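Local structure of MIF (Toxoplasma gondii, 4DH4) at residues C3-P8 / A18-A23; A28-K33 / C74-A79. The protein is a macrophage migration inhibitory factor-like protein, a small alpha/beta chain that assembles as a trimer. All blocks are in the same frame, centred on the assembly; numbering follows the deposited sequence. Where two conformers were deposited one is given.

Contact 1: C3-P8 / A18-A23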
loop_
_atom_site.group_PDB
_atom_site.type_symbol
_atom_site.label_atom_id
_atom_site.label_comp_id
_atom_site.label_asym_id
_atom_site.label_seq_id
_atom_site.Cartn_x
_atom_site.Cartn_y
_atom_site.Cartn_z
ATOM N N CYS A 3 1.699 2.364 -10.450
ATOM C CA CYS A 3 0.474 1.574 -10.448
ATOM C C CYS A 3 0.750 0.214 -9.819
ATOM O O CYS A 3 1.559 -0.562 -10.337
ATOM C CB CYS A 3 -0.073 1.407 -11.868
ATOM S SG CYS A 3 -1.431 0.206 -11.998
ATOM N N MET A 4 0.080 -0.062 -8.704
ATOM C CA MET A 4 0.259 -1.321 -7.990
ATOM C C MET A 4 -1.059 -2.062 -7.852
ATOM O O MET A 4 -2.030 -1.523 -7.315
ATOM C CB MET A 4 0.881 -1.080 -6.615
ATOM C CG MET A 4 2.303 -0.544 -6.676
ATOM S SD MET A 4 3.477 -1.683 -7.434
ATOM C CE MET A 4 3.257 -3.136 -6.399
ATOM N N ILE A 5 -1.067 -3.298 -8.341
ATOM C CA ILE A 5 -2.261 -4.150 -8.376
ATOM C C ILE A 5 -2.177 -5.208 -7.271
ATOM O O ILE A 5 -1.204 -5.964 -7.197
ATOM C CB ILE A 5 -2.367 -4.858 -9.758
ATOM C CG1 ILE A 5 -2.461 -3.823 -10.888
ATOM C CG2 ILE A 5 -3.539 -5.865 -9.790
ATOM C CD1 ILE A 5 -2.198 -4.387 -12.278
ATOM N N PHE A 6 -3.196 -5.244 -6.413
ATOM C CA PHE A 6 -3.280 -6.202 -5.320
ATOM C C PHE A 6 -4.456 -7.133 -5.583
ATOM O O PHE A 6 -5.588 -6.679 -5.752
ATOM C CB PHE A 6 -3.511 -5.495 -3.985
ATOM C CG PHE A 6 -2.381 -4.608 -3.549
ATOM C CD1 PHE A 6 -2.318 -3.280 -3.968
ATOM C CD2 PHE A 6 -1.391 -5.094 -2.696
ATOM C CE1 PHE A 6 -1.275 -2.454 -3.556
ATOM C CE2 PHE A 6 -0.339 -4.278 -2.273
ATOM C CZ PHE A 6 -0.280 -2.956 -2.705
ATOM N N CYS A 7 -4.187 -8.435 -5.604
ATOM C CA CYS A 7 -5.210 -9.409 -5.980
ATOM C C CYS A 7 -4.858 -10.786 -5.405
ATOM O O CYS A 7 -3.683 -11.134 -5.338
ATOM C CB CYS A 7 -5.307 -9.457 -7.506
ATOM S SG CYS A 7 -6.572 -10.536 -8.165
ATOM N N PRO A 8 -5.868 -11.551 -4.943
ATOM C CA PRO A 8 -5.582 -12.895 -4.417
ATOM C C PRO A 8 -5.213 -13.937 -5.485
ATOM O O PRO A 8 -4.677 -14.998 -5.140
ATOM C CB PRO A 8 -6.874 -13.290 -3.689
ATOM C CG PRO A 8 -7.932 -12.411 -4.220
ATOM C CD PRO A 8 -7.294 -11.187 -4.817
ATOM N N ALA A 18 2.289 -9.853 -19.030
ATOM C CA ALA A 18 1.324 -9.328 -20.005
ATOM C C ALA A 18 0.416 -8.255 -19.393
ATOM O O ALA A 18 0.173 -7.204 -20.005
ATOM C CB ALA A 18 0.487 -10.460 -20.593
ATOM N N LEU A 19 -0.072 -8.528 -18.186
ATOM C CA LEU A 19 -0.855 -7.559 -17.427
ATOM C C LEU A 19 -0.094 -6.252 -17.220
ATOM O O LEU A 19 -0.621 -5.161 -17.490
ATOM C CB LEU A 19 -1.270 -8.146 -16.071
ATOM C CG LEU A 19 -2.074 -7.231 -15.139
ATOM C CD1 LEU A 19 -3.374 -6.751 -15.805
ATOM C CD2 LEU A 19 -2.355 -7.937 -13.822
ATOM N N LEU A 20 1.143 -6.363 -16.743
ATOM C CA LEU A 20 1.913 -5.178 -16.379
ATOM C C LEU A 20 2.330 -4.369 -17.602
ATOM O O LEU A 20 2.405 -3.147 -17.537
ATOM C CB LEU A 20 3.110 -5.530 -15.490
ATOM C CG LEU A 20 2.807 -6.149 -14.118
ATOM C CD1 LEU A 20 4.099 -6.477 -13.391
ATOM C CD2 LEU A 20 1.923 -5.250 -13.239
ATOM N N LYS A 21 2.566 -5.052 -18.720
ATOM C CA LYS A 21 2.796 -4.370 -19.995
ATOM C C LYS A 21 1.581 -3.563 -20.439
ATOM O O LYS A 21 1.728 -2.447 -20.934
ATOM C CB LYS A 21 3.190 -5.367 -21.086
ATOM C CG LYS A 21 4.601 -5.859 -20.946
ATOM C CD LYS A 21 4.955 -6.813 -22.067
ATOM C CE LYS A 21 6.197 -7.617 -21.723
ATOM N NZ LYS A 21 7.385 -6.764 -21.513
ATOM N N ASP A 22 0.389 -4.135 -20.275
ATOM C CA ASP A 22 -0.854 -3.426 -20.571
ATOM C C ASP A 22 -1.006 -2.234 -19.627
ATOM O O ASP A 22 -1.379 -1.143 -20.053
ATOM C CB ASP A 22 -2.065 -4.356 -20.433
ATOM C CG ASP A 22 -2.274 -5.252 -21.654
ATOM O OD1 ASP A 22 -3.151 -6.138 -21.584
ATOM O OD2 ASP A 22 -1.578 -5.070 -22.680
ATOM N N ALA A 23 -0.715 -2.460 -18.347
ATOM C CA ALA A 23 -0.861 -1.434 -17.312
ATOM C C ALA A 23 0.048 -0.223 -17.558
ATOM O O ALA A 23 -0.413 0.925 -17.514
ATOM C CB ALA A 23 -0.598 -2.030 -15.941
#
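Ile5 of strand 2-7 meets Leu19 of helix 13-31 in the layer between sheet and helix, inside the first beta-alpha-beta crossover of the MIF fold. The two side chains reach toward each other tip to tip, with Ile5 CD1 3.9 Å from Leu19 CD2. Leu19 holds CG anti to its backbone N (chi1 179°), which aims the branched end at the strand. On the isoleucine, CG1 sits beside the backbone N, and a nearly extended second torsion (chi2 165°) carries CD1 out to the helix. Leu20 comes in next to this pair, its CD2 4.3 Å from Ile5 CD1. This is the close-packed part, and all three residues are buried; Ile60 backs Ile5 from the neighbouring strand, while Ala83 and His87 of helix 70-88 lie against Leu19. Packing is looser one helical turn on, where Ala23 and Cys3 face each other at longer range. The open side begins past Leu20, which also packs on Arg49 of the second subunit: Lys21 is exposed, while Asp22, partly exposed, turns OD1 to helix 70-88, in a salt bridge to Arg86 and a hydrogen bond to His87. At the looser end, Cys3 SG stops 4.6 Å from Ala23 CB.

Contact 2: A28-K33 / C74-A79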
loop_
_atom_site.group_PDB
_atom_site.type_symbol
_atom_site.label_atom_id
_atom_site.label_comp_id
_atom_site.label_asym_id
_atom_site.label_seq_id
_atom_site.Cartn_x
_atom_site.Cartn_y
_atom_site.Cartn_z
ATOM N N ALA A 28 0.906 5.499 -18.839
ATOM C CA ALA A 28 1.696 6.468 -19.617
ATOM C C ALA A 28 0.830 7.253 -20.611
ATOM O O ALA A 28 0.928 8.482 -20.690
ATOM C CB ALA A 28 2.859 5.774 -20.336
ATOM N N ASP A 29 -0.013 6.538 -21.359
ATOM C CA ASP A 29 -0.899 7.158 -22.355
ATOM C C ASP A 29 -1.867 8.165 -21.732
ATOM O O ASP A 29 -1.966 9.302 -22.201
ATOM C CB ASP A 29 -1.690 6.097 -23.134
ATOM C CG ASP A 29 -0.818 5.251 -24.059
ATOM O OD1 ASP A 29 -1.345 4.252 -24.597
ATOM O OD2 ASP A 29 0.379 5.570 -24.255
ATOM N N ALA A 30 -2.572 7.749 -20.678
ATOM C CA ALA A 30 -3.601 8.601 -20.034
ATOM C C ALA A 30 -3.033 9.869 -19.394
ATOM O O ALA A 30 -3.646 10.944 -19.459
ATOM C CB ALA A 30 -4.374 7.813 -19.012
ATOM N N LEU A 31 -1.858 9.737 -18.786
ATOM C CA LEU A 31 -1.229 10.848 -18.079
ATOM C C LEU A 31 -0.319 11.686 -18.978
ATOM O O LEU A 31 0.134 12.761 -18.577
ATOM C CB LEU A 31 -0.463 10.330 -16.849
ATOM C CG LEU A 31 -1.291 9.611 -15.771
ATOM C CD1 LEU A 31 -0.393 8.944 -14.729
ATOM C CD2 LEU A 31 -2.263 10.557 -15.094
ATOM N N GLY A 32 -0.057 11.200 -20.190
ATOM C CA GLY A 32 0.867 11.879 -21.100
ATOM C C GLY A 32 2.257 12.007 -20.500
ATOM O O GLY A 32 2.875 13.067 -20.580
ATOM N N LYS A 33 2.735 10.926 -19.885
ATOM C CA LYS A 33 4.072 10.892 -19.285
ATOM C C LYS A 33 4.915 9.801 -19.947
ATOM O O LYS A 33 4.369 8.804 -20.429
ATOM C CB LYS A 33 3.993 10.665 -17.766
ATOM C CG LYS A 33 3.245 11.764 -17.008
ATOM C CD LYS A 33 3.705 11.860 -15.567
ATOM C CE LYS A 33 3.145 13.108 -14.894
ATOM N NZ LYS A 33 4.096 13.627 -13.884
ATOM N N CYS A 74 -10.916 8.082 -14.621
ATOM C CA CYS A 74 -11.882 7.194 -15.257
ATOM C C CYS A 74 -11.281 6.421 -16.435
ATOM O O CYS A 74 -11.532 5.226 -16.588
ATOM C CB CYS A 74 -13.114 7.977 -15.702
ATOM S SG CYS A 74 -14.523 6.920 -16.018
ATOM N N LYS A 75 -10.490 7.110 -17.259
ATOM C CA LYS A 75 -9.793 6.479 -18.378
ATOM C C LYS A 75 -8.848 5.373 -17.915
ATOM O O LYS A 75 -8.869 4.265 -18.464
ATOM C CB LYS A 75 -9.030 7.531 -19.183
ATOM C CG LYS A 75 -8.374 6.986 -20.433
ATOM C CD LYS A 75 -8.334 8.041 -21.530
ATOM C CE LYS A 75 -7.025 8.782 -21.512
ATOM N NZ LYS A 75 -6.491 8.964 -22.941
ATOM N N ILE A 76 -8.035 5.679 -16.900
ATOM C CA ILE A 76 -7.081 4.718 -16.338
ATOM C C ILE A 76 -7.798 3.523 -15.702
ATOM O O ILE A 76 -7.416 2.369 -15.925
ATOM C CB ILE A 76 -6.101 5.396 -15.321
ATOM C CG1 ILE A 76 -5.204 6.413 -16.037
ATOM C CG2 ILE A 76 -5.236 4.360 -14.606
ATOM C CD1 ILE A 76 -4.443 7.379 -15.089
ATOM N N ALA A 77 -8.844 3.798 -14.927
ATOM C CA ALA A 77 -9.604 2.730 -14.278
ATOM C C ALA A 77 -10.266 1.794 -15.298
ATOM O O ALA A 77 -10.266 0.574 -15.114
ATOM C CB ALA A 77 -10.638 3.311 -13.329
ATOM N N ALA A 78 -10.811 2.368 -16.370
ATOM C CA ALA A 78 -11.434 1.587 -17.446
ATOM C C ALA A 78 -10.424 0.626 -18.067
ATOM O O ALA A 78 -10.714 -0.548 -18.281
ATOM C CB ALA A 78 -12.006 2.515 -18.509
ATOM N N ALA A 79 -9.225 1.134 -18.323
ATOM C CA ALA A 79 -8.183 0.367 -18.978
ATOM C C ALA A 79 -7.585 -0.692 -18.056
ATOM O O ALA A 79 -7.311 -1.813 -18.490
ATOM C CB ALA A 79 -7.106 1.297 -19.499
#
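A 3.0 Å hydrogen bond from Ala78 N to Cys74 O belongs to the helical turn that presents Lys75 and Ile76 to Ala30 and Leu31. The closest meeting is apolar: Ala30 CB lies 3.4 Å from Ile76 CG1, tighter than usual for two carbons, and the small alanine lets the helix backbones come near. Further along the isoleucine, Ile76 CD1 reaches Leu31 CD2 at 3.9 Å, the two side chains crossing at about a right angle. Ile76 is buried and also touches Phe99 of strand 95-102, and Leu31 also touches Pro1 and Ser64. Toward solvent, the lysine takes over. Lys75 starts with CG anti to the backbone N (chi1 -175°), then bends through the remaining torsions. This lays Lys75 CE 3.7 Å from Ala30 CA, so that the far end of the lysine, not its whole chain, rests against the alanine. Just beyond, Gly32, with positive phi, closes helix 13-31 in a Schellman motif: Lys33 N bonds to Ala28 O at 3.1 Å, and Gly32 N makes a weak bond to Asp29 O. Helices 13-31 and 70-88 thus pack side by side and antiparallel over one face of the four-stranded sheet, the layered arrangement of the MIF fold.

Overall arrangement
From the N terminus, the chain runs through strand 2-7, turns, and enters helix 13-31; contact 1 closes that short loop by laying the helix on the strand. The same helix continues to contact 2, where its C-terminal end meets helix 70-88. That second closure spans a much longer excursion, residues 34-73, which takes in strands 39-44, 48-50 and 58-65. The contacts are in series, neither nested nor crossed: the centres of contact 1 and contact 2 are about 14 Å apart, and the nearest atoms of contact 1 and contact 2 about 5 Å apart, without touching. Contact 1 ties sheet to helix and contact 2 helix to helix, and helix 13-31 is the element they share.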